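Local coordinates for protein fanconi-associated nuclease 1 homolog (Pseudomonas aeruginosa, PDB 5Y7Q) that is a bacterial homolog of Fanconi-associated nuclease 1, a largely helical multidomain protein with a VRR-NUC domain near its C-terminal end, modelled here with DNA, at residues Leu204-Asp207 with Trp208-Val212; Gly429-His433 with Pro434-Ala438; Arg550-Asp553 with Asn554-Arg557; Trp558-Phe561 with Cys562-Glu566. All blocks are in the same frame, centred on the assembly; numbering follows the deposited sequence.

Interaction 1: Leu204-Asp207 with Trp208-Val212; sequences LWQD and WSEFV. With nucleotides of chain D.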
loop_
_atom_site.group_PDB
_atom_site.type_symbol
_atom_site.label_atom_id
_atom_site.label_comp_id
_atom_site.label_asym_id
_atom_site.label_seq_id
_atom_site.Cartn_x
_atom_site.Cartn_y
_atom_site.Cartn_z
ATOM N N LEU A 204 -9.972 4.589 0.948
ATOM C CA LEU A 204 -10.177 4.751 2.382
ATOM C C LEU A 204 -8.901 4.816 3.225
ATOM O O LEU A 204 -9.004 5.019 4.441
ATOM C CB LEU A 204 -11.079 3.637 2.896
ATOM C CG LEU A 204 -12.535 4.033 2.604
ATOM C CD1 LEU A 204 -13.478 2.887 2.805
ATOM C CD2 LEU A 204 -12.933 5.247 3.467
ATOM N N TRP A 205 -7.699 4.682 2.645
ATOM C CA TRP A 205 -6.530 4.677 3.527
ATOM C C TRP A 205 -6.063 6.076 3.942
ATOM O O TRP A 205 -5.391 6.205 4.969
ATOM C CB TRP A 205 -5.370 3.882 2.902
ATOM C CG TRP A 205 -4.978 4.255 1.520
ATOM C CD1 TRP A 205 -5.488 3.754 0.350
ATOM C CD2 TRP A 205 -3.965 5.183 1.147
ATOM N NE1 TRP A 205 -4.863 4.331 -0.732
ATOM C CE2 TRP A 205 -3.922 5.214 -0.270
ATOM C CE3 TRP A 205 -3.087 5.994 1.869
ATOM C CZ2 TRP A 205 -3.037 6.030 -0.973
ATOM C CZ3 TRP A 205 -2.200 6.798 1.166
ATOM C CH2 TRP A 205 -2.189 6.815 -0.243
ATOM N N GLN A 206 -6.423 7.122 3.211
ATOM C CA GLN A 206 -5.965 8.474 3.522
ATOM C C GLN A 206 -6.900 9.148 4.526
ATOM O O GLN A 206 -8.126 9.063 4.409
ATOM C CB GLN A 206 -5.869 9.312 2.237
ATOM C CG GLN A 206 -5.054 8.649 1.081
ATOM C CD GLN A 206 -4.616 9.629 -0.017
ATOM O OE1 GLN A 206 -5.066 9.553 -1.169
ATOM N NE2 GLN A 206 -3.711 10.531 0.335
ATOM N N ASP A 207 -6.310 9.815 5.520
ATOM C CA ASP A 207 -7.036 10.475 6.595
ATOM C C ASP A 207 -7.277 11.934 6.247
ATOM O O ASP A 207 -6.778 12.453 5.241
ATOM C CB ASP A 207 -6.257 10.410 7.909
ATOM C CG ASP A 207 -6.319 9.042 8.567
ATOM O OD1 ASP A 207 -6.833 8.087 7.939
ATOM O OD2 ASP A 207 -5.842 8.917 9.720
ATOM N N TRP A 208 -8.016 12.625 7.128
ATOM C CA TRP A 208 -8.140 14.070 7.019
ATOM C C TRP A 208 -6.858 14.784 7.437
ATOM O O TRP A 208 -6.652 15.938 7.049
ATOM C CB TRP A 208 -9.309 14.578 7.859
ATOM C CG TRP A 208 -10.533 13.706 7.862
ATOM C CD1 TRP A 208 -10.812 12.683 8.730
ATOM C CD2 TRP A 208 -11.656 13.795 6.979
ATOM N NE1 TRP A 208 -12.037 12.123 8.430
ATOM C CE2 TRP A 208 -12.571 12.787 7.359
ATOM C CE3 TRP A 208 -11.965 14.606 5.885
ATOM C CZ2 TRP A 208 -13.769 12.583 6.692
ATOM C CZ3 TRP A 208 -13.151 14.402 5.223
ATOM C CH2 TRP A 208 -14.043 13.399 5.628
ATOM N N SER A 209 -5.983 14.129 8.208
ATOM C CA SER A 209 -4.727 14.769 8.593
ATOM C C SER A 209 -3.808 15.003 7.390
ATOM O O SER A 209 -2.846 15.779 7.497
ATOM C CB SER A 209 -4.033 13.942 9.680
ATOM O OG SER A 209 -4.362 12.570 9.568
ATOM N N GLU A 210 -4.120 14.396 6.243
ATOM C CA GLU A 210 -3.504 14.798 4.989
ATOM C C GLU A 210 -3.485 16.318 4.830
ATOM O O GLU A 210 -2.496 16.889 4.352
ATOM C CB GLU A 210 -4.257 14.148 3.838
ATOM C CG GLU A 210 -3.375 13.668 2.724
ATOM C CD GLU A 210 -2.687 12.332 3.002
ATOM O OE1 GLU A 210 -1.753 11.998 2.249
ATOM O OE2 GLU A 210 -3.086 11.607 3.942
ATOM N N PHE A 211 -4.560 16.998 5.246
ATOM C CA PHE A 211 -4.603 18.454 5.106
ATOM C C PHE A 211 -3.597 19.145 6.011
ATOM O O PHE A 211 -2.947 20.115 5.599
ATOM C CB PHE A 211 -6.003 18.970 5.398
ATOM C CG PHE A 211 -6.953 18.754 4.268
ATOM C CD1 PHE A 211 -7.168 19.754 3.330
ATOM C CD2 PHE A 211 -7.609 17.537 4.122
ATOM C CE1 PHE A 211 -8.018 19.554 2.275
ATOM C CE2 PHE A 211 -8.467 17.334 3.070
ATOM C CZ PHE A 211 -8.672 18.348 2.136
ATOM N N VAL A 212 -3.452 18.672 7.246
ATOM C CA VAL A 212 -2.541 19.364 8.148
ATOM C C VAL A 212 -1.097 18.977 7.856
ATOM O O VAL A 212 -0.200 19.825 7.896
ATOM C CB VAL A 212 -2.935 19.117 9.619
ATOM C CG1 VAL A 212 -2.766 17.677 9.998
ATOM C CG2 VAL A 212 -2.120 20.026 10.537
ATOM P P DC D 11 1.194 -1.609 4.760
ATOM O OP1 DC D 11 2.322 -2.469 5.220
ATOM O OP2 DC D 11 0.751 -1.639 3.339
ATOM O "O5'" DC D 11 1.450 -0.073 5.196
ATOM C "C5'" DC D 11 0.348 0.777 5.633
ATOM C "C4'" DC D 11 0.668 2.259 5.399
ATOM O "O4'" DC D 11 0.785 2.515 3.966
ATOM C "C3'" DC D 11 -0.390 3.262 5.880
ATOM O "O3'" DC D 11 0.231 4.548 6.101
ATOM C "C2'" DC D 11 -1.286 3.328 4.657
ATOM C "C1'" DC D 11 -0.205 3.451 3.598
ATOM N N1 DC D 11 -0.643 3.160 2.223
ATOM C C2 DC D 11 0.185 3.537 1.169
ATOM O O2 DC D 11 1.268 4.088 1.433
ATOM N N3 DC D 11 -0.217 3.286 -0.109
ATOM C C4 DC D 11 -1.389 2.681 -0.335
ATOM N N4 DC D 11 -1.742 2.454 -1.604
ATOM C C5 DC D 11 -2.247 2.282 0.737
ATOM C C6 DC D 11 -1.840 2.543 1.989
#

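Interaction 2: Gly429-His433 with Pro434-Ala438; sequences GAFFH and PFHSA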
loop_
_atom_site.group_PDB
_atom_site.type_symbol
_atom_site.label_atom_id
_atom_site.label_comp_id
_atom_site.label_asym_id
_atom_site.label_seq_id
_atom_site.Cartn_x
_atom_site.Cartn_y
_atom_site.Cartn_z
ATOM N N GLY A 429 -8.928 12.334 -15.247
ATOM C CA GLY A 429 -9.134 11.301 -14.257
ATOM C C GLY A 429 -7.886 10.818 -13.544
ATOM O O GLY A 429 -7.980 9.876 -12.745
ATOM N N ALA A 430 -6.717 11.396 -13.831
ATOM C CA ALA A 430 -5.502 10.951 -13.161
ATOM C C ALA A 430 -5.303 11.606 -11.804
ATOM O O ALA A 430 -4.726 10.976 -10.909
ATOM C CB ALA A 430 -4.284 11.197 -14.045
ATOM N N PHE A 431 -5.730 12.861 -11.637
ATOM C CA PHE A 431 -5.628 13.581 -10.367
ATOM C C PHE A 431 -6.942 14.317 -10.102
ATOM O O PHE A 431 -7.374 15.140 -10.922
ATOM C CB PHE A 431 -4.457 14.574 -10.376
ATOM C CG PHE A 431 -3.138 13.979 -10.808
ATOM C CD1 PHE A 431 -2.163 13.659 -9.864
ATOM C CD2 PHE A 431 -2.849 13.766 -12.152
ATOM C CE1 PHE A 431 -0.927 13.110 -10.247
ATOM C CE2 PHE A 431 -1.604 13.203 -12.541
ATOM C CZ PHE A 431 -0.644 12.874 -11.578
ATOM N N PHE A 432 -7.628 13.945 -9.012
ATOM C CA PHE A 432 -8.816 14.641 -8.531
ATOM C C PHE A 432 -8.682 15.374 -7.181
ATOM O O PHE A 432 -9.711 15.809 -6.637
ATOM C CB PHE A 432 -10.006 13.684 -8.506
ATOM C CG PHE A 432 -9.651 12.288 -8.169
ATOM C CD1 PHE A 432 -9.840 11.815 -6.883
ATOM C CD2 PHE A 432 -9.134 11.440 -9.133
ATOM C CE1 PHE A 432 -9.521 10.526 -6.565
ATOM C CE2 PHE A 432 -8.795 10.145 -8.813
ATOM C CZ PHE A 432 -8.993 9.685 -7.529
ATOM N N HIS A 433 -7.499 15.464 -6.574
ATOM C CA HIS A 433 -7.376 16.244 -5.345
ATOM C C HIS A 433 -5.898 16.575 -5.108
ATOM O O HIS A 433 -5.018 16.064 -5.809
ATOM C CB HIS A 433 -7.983 15.485 -4.152
ATOM C CG HIS A 433 -7.464 14.090 -4.004
ATOM N ND1 HIS A 433 -6.180 13.813 -3.583
ATOM C CD2 HIS A 433 -8.049 12.890 -4.239
ATOM C CE1 HIS A 433 -6.002 12.503 -3.557
ATOM N NE2 HIS A 433 -7.128 11.920 -3.928
ATOM N N PRO A 434 -5.591 17.419 -4.118
ATOM C CA PRO A 434 -4.211 17.897 -3.944
ATOM C C PRO A 434 -3.215 16.872 -3.431
ATOM O O PRO A 434 -2.039 17.224 -3.305
ATOM C CB PRO A 434 -4.364 19.037 -2.929
ATOM C CG PRO A 434 -5.716 19.465 -3.057
ATOM C CD PRO A 434 -6.520 18.244 -3.327
ATOM N N PHE A 435 -3.660 15.708 -2.964
ATOM C CA PHE A 435 -2.856 14.780 -2.169
ATOM C C PHE A 435 -2.383 13.504 -2.881
ATOM O O PHE A 435 -2.036 12.541 -2.192
ATOM C CB PHE A 435 -3.617 14.461 -0.892
ATOM C CG PHE A 435 -4.057 15.700 -0.168
ATOM C CD1 PHE A 435 -3.153 16.424 0.596
ATOM C CD2 PHE A 435 -5.339 16.182 -0.311
ATOM C CE1 PHE A 435 -3.538 17.578 1.240
ATOM C CE2 PHE A 435 -5.729 17.338 0.327
ATOM C CZ PHE A 435 -4.829 18.038 1.110
ATOM N N HIS A 436 -2.469 13.409 -4.210
ATOM C CA HIS A 436 -1.975 12.215 -4.920
ATOM C C HIS A 436 -0.453 12.108 -4.920
ATOM O O HIS A 436 0.250 12.991 -5.424
ATOM C CB HIS A 436 -2.416 12.204 -6.381
ATOM C CG HIS A 436 -3.894 12.183 -6.591
ATOM N ND1 HIS A 436 -4.617 11.014 -6.646
ATOM C CD2 HIS A 436 -4.772 13.184 -6.823
ATOM C CE1 HIS A 436 -5.886 11.295 -6.871
ATOM N NE2 HIS A 436 -6.006 12.606 -6.981
ATOM N N SER A 437 0.069 10.980 -4.444
ATOM C CA SER A 437 1.498 10.756 -4.626
ATOM C C SER A 437 1.833 10.215 -6.024
ATOM O O SER A 437 2.948 10.430 -6.495
ATOM C CB SER A 437 2.031 9.837 -3.528
ATOM O OG SER A 437 1.767 8.496 -3.846
ATOM N N ALA A 438 0.870 9.605 -6.711
ATOM C CA ALA A 438 0.960 9.058 -8.056
ATOM C C ALA A 438 -0.361 9.262 -8.776
ATOM O O ALA A 438 -1.406 9.405 -8.133
ATOM C CB ALA A 438 1.263 7.557 -8.007
#

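Interaction 3: Arg550-Asp553 with Asn554-Arg557; sequences RLQD and NQLR. With nucleotides of chain D; nucleotides of chain C.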
loop_
_atom_site.group_PDB
_atom_site.type_symbol
_atom_site.label_atom_id
_atom_site.label_comp_id
_atom_site.label_asym_id
_atom_site.label_seq_id
_atom_site.Cartn_x
_atom_site.Cartn_y
_atom_site.Cartn_z
ATOM N N ARG A 550 19.669 -16.852 -1.140
ATOM C CA ARG A 550 19.640 -17.272 -2.533
ATOM C C ARG A 550 18.902 -16.233 -3.362
ATOM O O ARG A 550 18.245 -15.327 -2.836
ATOM C CB ARG A 550 18.992 -18.651 -2.704
ATOM C CG ARG A 550 19.820 -19.790 -2.149
ATOM C CD ARG A 550 18.981 -20.681 -1.247
ATOM N NE ARG A 550 18.200 -21.662 -1.999
ATOM C CZ ARG A 550 17.243 -22.419 -1.470
ATOM N NH1 ARG A 550 16.937 -22.299 -0.188
ATOM N NH2 ARG A 550 16.584 -23.291 -2.225
ATOM N N LEU A 551 19.038 -16.380 -4.678
ATOM C CA LEU A 551 18.518 -15.415 -5.633
ATOM C C LEU A 551 17.008 -15.573 -5.797
ATOM O O LEU A 551 16.523 -16.654 -6.146
ATOM C CB LEU A 551 19.227 -15.588 -6.978
ATOM C CG LEU A 551 20.707 -15.172 -7.001
ATOM C CD1 LEU A 551 21.405 -15.488 -8.329
ATOM C CD2 LEU A 551 20.852 -13.691 -6.682
ATOM N N GLN A 552 16.272 -14.482 -5.587
ATOM C CA GLN A 552 14.834 -14.496 -5.800
ATOM C C GLN A 552 14.540 -14.632 -7.299
ATOM O O GLN A 552 15.443 -14.668 -8.137
ATOM C CB GLN A 552 14.203 -13.221 -5.242
ATOM C CG GLN A 552 14.123 -13.100 -3.711
ATOM C CD GLN A 552 13.239 -11.913 -3.259
ATOM O OE1 GLN A 552 12.265 -12.087 -2.508
ATOM N NE2 GLN A 552 13.572 -10.709 -3.729
ATOM N N ASP A 553 13.251 -14.695 -7.648
ATOM C CA ASP A 553 12.870 -14.833 -9.051
ATOM C C ASP A 553 13.112 -13.542 -9.822
ATOM O O ASP A 553 13.733 -13.553 -10.899
ATOM C CB ASP A 553 11.404 -15.243 -9.151
ATOM C CG ASP A 553 11.160 -16.653 -8.671
ATOM O OD1 ASP A 553 10.020 -17.150 -8.831
ATOM O OD2 ASP A 553 12.118 -17.269 -8.148
ATOM N N ASN A 554 12.620 -12.414 -9.291
ATOM C CA ASN A 554 12.751 -11.145 -10.003
ATOM C C ASN A 554 14.216 -10.764 -10.191
ATOM O O ASN A 554 14.613 -10.319 -11.276
ATOM C CB ASN A 554 11.971 -10.034 -9.281
ATOM C CG ASN A 554 12.362 -9.869 -7.809
ATOM O OD1 ASN A 554 12.922 -10.766 -7.187
ATOM N ND2 ASN A 554 12.048 -8.717 -7.251
ATOM N N GLN A 555 15.035 -10.944 -9.150
ATOM C CA GLN A 555 16.471 -10.702 -9.283
ATOM C C GLN A 555 17.039 -11.469 -10.463
ATOM O O GLN A 555 17.792 -10.910 -11.263
ATOM C CB GLN A 555 17.197 -11.092 -7.997
ATOM C CG GLN A 555 16.775 -10.286 -6.781
ATOM C CD GLN A 555 17.419 -10.770 -5.503
ATOM O OE1 GLN A 555 17.459 -11.974 -5.221
ATOM N NE2 GLN A 555 17.936 -9.838 -4.721
ATOM N N LEU A 556 16.656 -12.747 -10.602
ATOM C CA LEU A 556 17.156 -13.569 -11.703
ATOM C C LEU A 556 16.731 -13.017 -13.051
ATOM O O LEU A 556 17.511 -13.042 -14.010
ATOM C CB LEU A 556 16.662 -15.005 -11.566
ATOM C CG LEU A 556 17.611 -15.990 -10.901
ATOM C CD1 LEU A 556 16.874 -17.289 -10.629
ATOM C CD2 LEU A 556 18.822 -16.204 -11.794
ATOM N N ARG A 557 15.485 -12.549 -13.162
ATOM C CA ARG A 557 15.077 -11.961 -14.432
ATOM C C ARG A 557 15.892 -10.710 -14.729
ATOM O O ARG A 557 16.263 -10.463 -15.881
ATOM C CB ARG A 557 13.580 -11.664 -14.422
ATOM C CG ARG A 557 12.784 -12.797 -13.802
ATOM C CD ARG A 557 11.283 -12.723 -14.094
ATOM N NE ARG A 557 10.488 -12.359 -12.925
ATOM C CZ ARG A 557 10.144 -11.111 -12.646
ATOM N NH1 ARG A 557 10.540 -10.137 -13.459
ATOM N NH2 ARG A 557 9.404 -10.832 -11.574
ATOM P P DG D 1 12.630 -30.256 -8.141
ATOM O OP1 DG D 1 11.504 -31.201 -8.333
ATOM O OP2 DG D 1 14.035 -30.738 -8.143
ATOM O "O5'" DG D 1 12.521 -29.068 -9.215
ATOM C "C5'" DG D 1 12.886 -27.735 -8.847
ATOM C "C4'" DG D 1 12.233 -27.357 -7.531
ATOM O "O4'" DG D 1 13.167 -27.531 -6.442
ATOM C "C3'" DG D 1 11.753 -25.902 -7.417
ATOM O "O3'" DG D 1 10.318 -25.826 -7.590
ATOM C "C2'" DG D 1 12.169 -25.496 -6.001
ATOM C "C1'" DG D 1 12.645 -26.803 -5.381
ATOM N N9 DG D 1 13.646 -26.561 -4.364
ATOM C C8 DG D 1 14.878 -25.979 -4.529
ATOM N N7 DG D 1 15.525 -25.818 -3.409
ATOM C C5 DG D 1 14.650 -26.291 -2.441
ATOM C C6 DG D 1 14.797 -26.375 -1.037
ATOM O O6 DG D 1 15.760 -26.032 -0.336
ATOM N N1 DG D 1 13.667 -26.920 -0.436
ATOM C C2 DG D 1 12.534 -27.333 -1.103
ATOM N N2 DG D 1 11.548 -27.837 -0.347
ATOM N N3 DG D 1 12.386 -27.262 -2.416
ATOM C C4 DG D 1 13.482 -26.733 -3.017
ATOM P P DC C 7 10.437 -7.997 -1.027
ATOM O OP1 DC C 7 11.290 -8.018 -2.242
ATOM O OP2 DC C 7 9.121 -8.680 -0.999
ATOM O "O5'" DC C 7 11.290 -8.542 0.213
ATOM C "C5'" DC C 7 12.488 -9.282 -0.008
ATOM C "C4'" DC C 7 12.851 -10.092 1.227
ATOM O "O4'" DC C 7 11.674 -10.808 1.693
ATOM C "C3'" DC C 7 13.900 -11.182 1.004
ATOM O "O3'" DC C 7 14.542 -11.490 2.252
ATOM C "C2'" DC C 7 13.013 -12.339 0.561
ATOM C "C1'" DC C 7 11.928 -12.199 1.611
ATOM N N1 DC C 7 10.649 -12.918 1.331
ATOM C C2 DC C 7 9.820 -13.219 2.409
ATOM O O2 DC C 7 10.182 -12.884 3.545
ATOM N N3 DC C 7 8.654 -13.871 2.191
ATOM C C4 DC C 7 8.301 -14.213 0.947
ATOM N N4 DC C 7 7.133 -14.856 0.790
ATOM C C5 DC C 7 9.136 -13.913 -0.182
ATOM C C6 DC C 7 10.295 -13.270 0.054
#

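Interaction 4: Trp558-Phe561 with Cys562-Glu566; sequences WLQF and CRERE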
loop_
_atom_site.group_PDB
_atom_site.type_symbol
_atom_site.label_atom_id
_atom_site.label_comp_id
_atom_site.label_asym_id
_atom_site.label_seq_id
_atom_site.Cartn_x
_atom_site.Cartn_y
_atom_site.Cartn_z
ATOM N N TRP A 558 16.215 -9.925 -13.702
ATOM C CA TRP A 558 17.006 -8.736 -13.965
ATOM C C TRP A 558 18.442 -9.082 -14.343
ATOM O O TRP A 558 19.042 -8.412 -15.189
ATOM C CB TRP A 558 16.974 -7.790 -12.773
ATOM C CG TRP A 558 16.910 -6.441 -13.330
ATOM C CD1 TRP A 558 17.945 -5.727 -13.877
ATOM C CD2 TRP A 558 15.734 -5.653 -13.517
ATOM N NE1 TRP A 558 17.483 -4.520 -14.361
ATOM C CE2 TRP A 558 16.129 -4.454 -14.155
ATOM C CE3 TRP A 558 14.392 -5.831 -13.188
ATOM C CZ2 TRP A 558 15.226 -3.444 -14.466
ATOM C CZ3 TRP A 558 13.505 -4.835 -13.502
ATOM C CH2 TRP A 558 13.921 -3.654 -14.135
ATOM N N LEU A 559 19.005 -10.128 -13.746
ATOM C CA LEU A 559 20.316 -10.597 -14.169
ATOM C C LEU A 559 20.291 -11.077 -15.611
ATOM O O LEU A 559 21.204 -10.784 -16.387
ATOM C CB LEU A 559 20.783 -11.714 -13.253
ATOM C CG LEU A 559 21.200 -11.261 -11.875
ATOM C CD1 LEU A 559 22.103 -12.334 -11.324
ATOM C CD2 LEU A 559 21.920 -9.958 -11.996
ATOM N N GLN A 560 19.263 -11.842 -15.979
ATOM C CA GLN A 560 19.133 -12.287 -17.358
ATOM C C GLN A 560 19.051 -11.090 -18.293
ATOM O O GLN A 560 19.748 -11.025 -19.311
ATOM C CB GLN A 560 17.900 -13.183 -17.500
ATOM C CG GLN A 560 17.731 -13.826 -18.876
ATOM C CD GLN A 560 16.366 -14.500 -19.055
ATOM O OE1 GLN A 560 15.661 -14.776 -18.079
ATOM N NE2 GLN A 560 15.989 -14.759 -20.308
ATOM N N PHE A 561 18.240 -10.105 -17.928
ATOM C CA PHE A 561 18.074 -8.931 -18.773
ATOM C C PHE A 561 19.382 -8.172 -18.922
ATOM O O PHE A 561 19.754 -7.754 -20.025
ATOM C CB PHE A 561 16.996 -8.026 -18.190
ATOM C CG PHE A 561 16.815 -6.759 -18.953
ATOM C CD1 PHE A 561 16.024 -6.734 -20.089
ATOM C CD2 PHE A 561 17.452 -5.594 -18.553
ATOM C CE1 PHE A 561 15.848 -5.558 -20.809
ATOM C CE2 PHE A 561 17.289 -4.415 -19.277
ATOM C CZ PHE A 561 16.483 -4.395 -20.404
ATOM N N CYS A 562 20.094 -7.983 -17.811
ATOM C CA CYS A 562 21.349 -7.241 -17.843
ATOM C C CYS A 562 22.427 -7.975 -18.640
ATOM O O CYS A 562 23.132 -7.361 -19.451
ATOM C CB CYS A 562 21.825 -6.973 -16.418
ATOM S SG CYS A 562 21.051 -5.554 -15.615
ATOM N N ARG A 563 22.578 -9.279 -18.434
ATOM C CA ARG A 563 23.635 -9.967 -19.159
ATOM C C ARG A 563 23.212 -10.367 -20.564
ATOM O O ARG A 563 24.008 -10.985 -21.268
ATOM C CB ARG A 563 24.145 -11.191 -18.372
ATOM C CG ARG A 563 23.324 -12.485 -18.467
ATOM C CD ARG A 563 23.948 -13.606 -17.599
ATOM N NE ARG A 563 23.731 -13.431 -16.153
ATOM C CZ ARG A 563 24.609 -12.900 -15.291
ATOM N NH1 ARG A 563 25.801 -12.474 -15.703
ATOM N NH2 ARG A 563 24.294 -12.798 -14.002
ATOM N N GLU A 564 21.995 -10.037 -20.998
ATOM C CA GLU A 564 21.697 -10.073 -22.429
ATOM C C GLU A 564 22.015 -8.760 -23.137
ATOM O O GLU A 564 22.035 -8.722 -24.372
ATOM C CB GLU A 564 20.229 -10.432 -22.665
ATOM C CG GLU A 564 19.899 -11.890 -22.384
ATOM C CD GLU A 564 18.406 -12.141 -22.231
ATOM O OE1 GLU A 564 17.636 -11.157 -22.103
ATOM O OE2 GLU A 564 18.007 -13.327 -22.238
ATOM N N ARG A 565 22.241 -7.690 -22.380
ATOM C CA ARG A 565 22.712 -6.408 -22.891
ATOM C C ARG A 565 24.212 -6.220 -22.740
ATOM O O ARG A 565 24.718 -5.132 -23.041
ATOM C CB ARG A 565 22.009 -5.255 -22.167
ATOM C CG ARG A 565 20.825 -4.704 -22.897
ATOM C CD ARG A 565 19.598 -5.409 -22.455
ATOM N NE ARG A 565 18.433 -4.750 -23.008
ATOM C CZ ARG A 565 17.560 -5.337 -23.809
ATOM N NH1 ARG A 565 17.738 -6.612 -24.139
ATOM N NH2 ARG A 565 16.511 -4.648 -24.265
ATOM N N GLU A 566 24.927 -7.226 -22.248
ATOM C CA GLU A 566 26.303 -7.047 -21.788
ATOM C C GLU A 566 26.376 -5.822 -20.871
ATOM O O GLU A 566 27.161 -4.892 -21.067
ATOM C CB GLU A 566 27.298 -6.955 -22.960
ATOM C CG GLU A 566 27.457 -8.253 -23.804
ATOM C CD GLU A 566 28.921 -8.721 -23.970
ATOM O OE1 GLU A 566 29.839 -8.081 -23.403
ATOM O OE2 GLU A 566 29.158 -9.740 -24.667
#

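Interaction 1: Leu204-Asp207 with Trp208-Val212
Gln-206 and Glu-210 bring their polar ends together on the buried side of the turn leading into helix 209-215, an example of a local contact that is close-packed within and loose outside. The Gln-206 chain runs extended, placing NE2 3.1 Å from OE1 of Glu-210, with the amide nearly perpendicular to the carboxylate. This bond is weak, and the position of OE1 is less certain than the rest. Glu-210 folds back by bending at chi2 (79°), and its CB rests 3.3 Å from the carbonyl oxygen of Asp-207. The same oxygen takes a weak bond from the backbone N of Glu-210, at 3.4 Å. Phe-201 and Phe-435 pack against Glu-210, Asn-203 bonds to OE1 of Gln-206, and Trp-208 is buried against helices 42-57 and 78-89.

The outer side is slacker. Exposed Asp-207 touches Ser-209 through CB, 3.3 Å from OG, whereas its OD2 stays 3.9 Å from that oxygen. The DNA side is closer: Trp-205, its CG set between backbone N and carbonyl carbon (chi1 52°), has CG of Gln-206 over one indole face and the cytosine of DC11 of chain D over the opposite one, with CD2 3.4 Å from C5. Meeting the base through its face, the indole probably contributes mainly dispersion and shape, whereas the weak amide-carboxylate bond may give the buried Glu-210 partial polar compensation.

Interaction 2: Gly429-His433 with Pro434-Ala438
A first torsion of -61° puts the His-436 ring beside its backbone N, and one of 52° in His-433 turns that imidazole between its own N and carbonyl carbon, bringing the two rings face to face. They are the ends of a type I beta turn, His-433 to His-436, within a cluster of aromatic rings. The imidazoles form an offset stack, centroids 3.6 Å apart and planes only 10° from parallel. Phe-432 receives the edge of His-436 on its face, centroids 4.5 Å apart, with CE1 of His-436 above the middle of the benzene ring. Phe-431 instead points its own edge toward the face of His-436 in a more distant, offset arrangement.

Polar bonds fix how the imidazoles are rotated. NE2 of His-436 accepts a hydrogen bond from the backbone N-H of Phe-432 (N to NE2 2.9 Å), the donor tilted from the ring plane, and a weaker one from that of His-433 at 3.3 Å. NE2 of His-433 bonds to the carbonyl oxygen of Phe-201 in helix 190-201. ND1 of the same ring accepts a hydrogen bond from the backbone N-H of Phe-435, with N 3.2 Å away and almost exactly in the ring plane.

Interaction 3: Arg550-Asp553 with Asn554-Arg557
Gln-552, the N-cap of helix 553-564, is held by Gln-555 three residues on: its backbone N donates to OE1 of Gln-555 at 2.8 Å, nearly straight (163°) and in the plane of that carbonyl. This is one half of a capping box; the return bond is absent, the Gln-552 side chain turning to the DNA instead.

The side chain of Gln-552 illustrates how a cap residue can lie against DNA. Its CB lies 3.4 Å from OD1 of Asn-554, and CG passes OE1 of Gln-555 at 3.8 Å. With chi2 at -169° the chain stays extended, carrying the amide away from the helix, off its N-terminal end, toward DC7 of chain C. There OE1 lies beside the sugar and base, 3.2 Å from C2', a packing contact. On the other branch NE2 lies 3.5 Å from OD1 of Asn-554, whose chain runs alongside in the same direction, OP1 of DC7 being farther off. Arg-550, two residues before the cap, turns the edge of its guanidinium to the guanine of DG1 of chain D, NH2 lying 3.0 Å from N7 and making a weak bond to O6.

Behind the cap, the backbone N of Arg-557 bonds to the carbonyl oxygen of Asp-553 at 3.0 Å. Asp-553 is salt-bridged to Arg-350 of helix 342-358, against which Arg-557 also packs, while Leu-551 and Gln-555 lean on strand 538-545.

Interaction 4: Trp558-Phe561 with Cys562-Glu566
Phe-561 and Arg-565 are four residues apart at the end of the helix, the arginine laid over the phenyl face. Phe-561 has CG opposite its backbone N (chi1 177°), and Arg-565, bent at chi2, covers the ring. CD of Arg-565 sits 4.0 Å from the ring centroid and 18° off its normal, a CH-pi contact, while CE1 of Phe-561 lies beneath the middle of the guanidinium. The two planes are inclined by 36°. On another side of the helix, Gln-560 and Glu-564 run side by side: NE2 donates to the syn side of OE2 at 3.1 Å, from well out of the carboxylate plane though nearly in the plane of its own amide. Buried Cys-562 brings SG to the edge of the Trp-558 indole, 3.6 Å from CD1, a sulfur-aromatic contact. Arg-563 folds back, and its NH2 meets CD1 of Leu-559 at 3.5 Å.

The helical backbone sets this spacing. Cys-562 N bonds to Trp-558 O at 2.9 Å, and Arg-563 N to Leu-559 O equally well, but the bonds that Glu-564 N gives to Gln-560 O and Phe-561 O are weak, as the helix nears its end. Farther out, Arg-514 makes a cation-pi contact with Trp-558, helix 505-517 packs on Phe-561, and Leu-559 and Cys-562 press on strand 569-577. The whole exemplifies the helix of a beta-alpha-beta crossover, linking parallel strands 538-545 and 569-577 within the VRR-NUC domain.

The four contacts fall into two pairs, following one another along the chain in numbered order. Interactions 1 and 2, with centres about 13 Å apart, are distant in sequence but touch in space: Phe-211 and Phe-435 meet edge to face, joining helix 209-215 to the loop between helices 420-423 and 447-450. Interactions 3 and 4 adjoin in sequence and cover the start and end of helix 553-564 in the VRR-NUC domain, their centres about 12 Å apart. Between the pairs the centres are 34 to 42 Å apart, and interaction 1 lies across the chain's centre from interactions 3 and 4. Because interactions 1 and 3 both reach nucleotides, the DNA is contacted at widely separated parts of the fold.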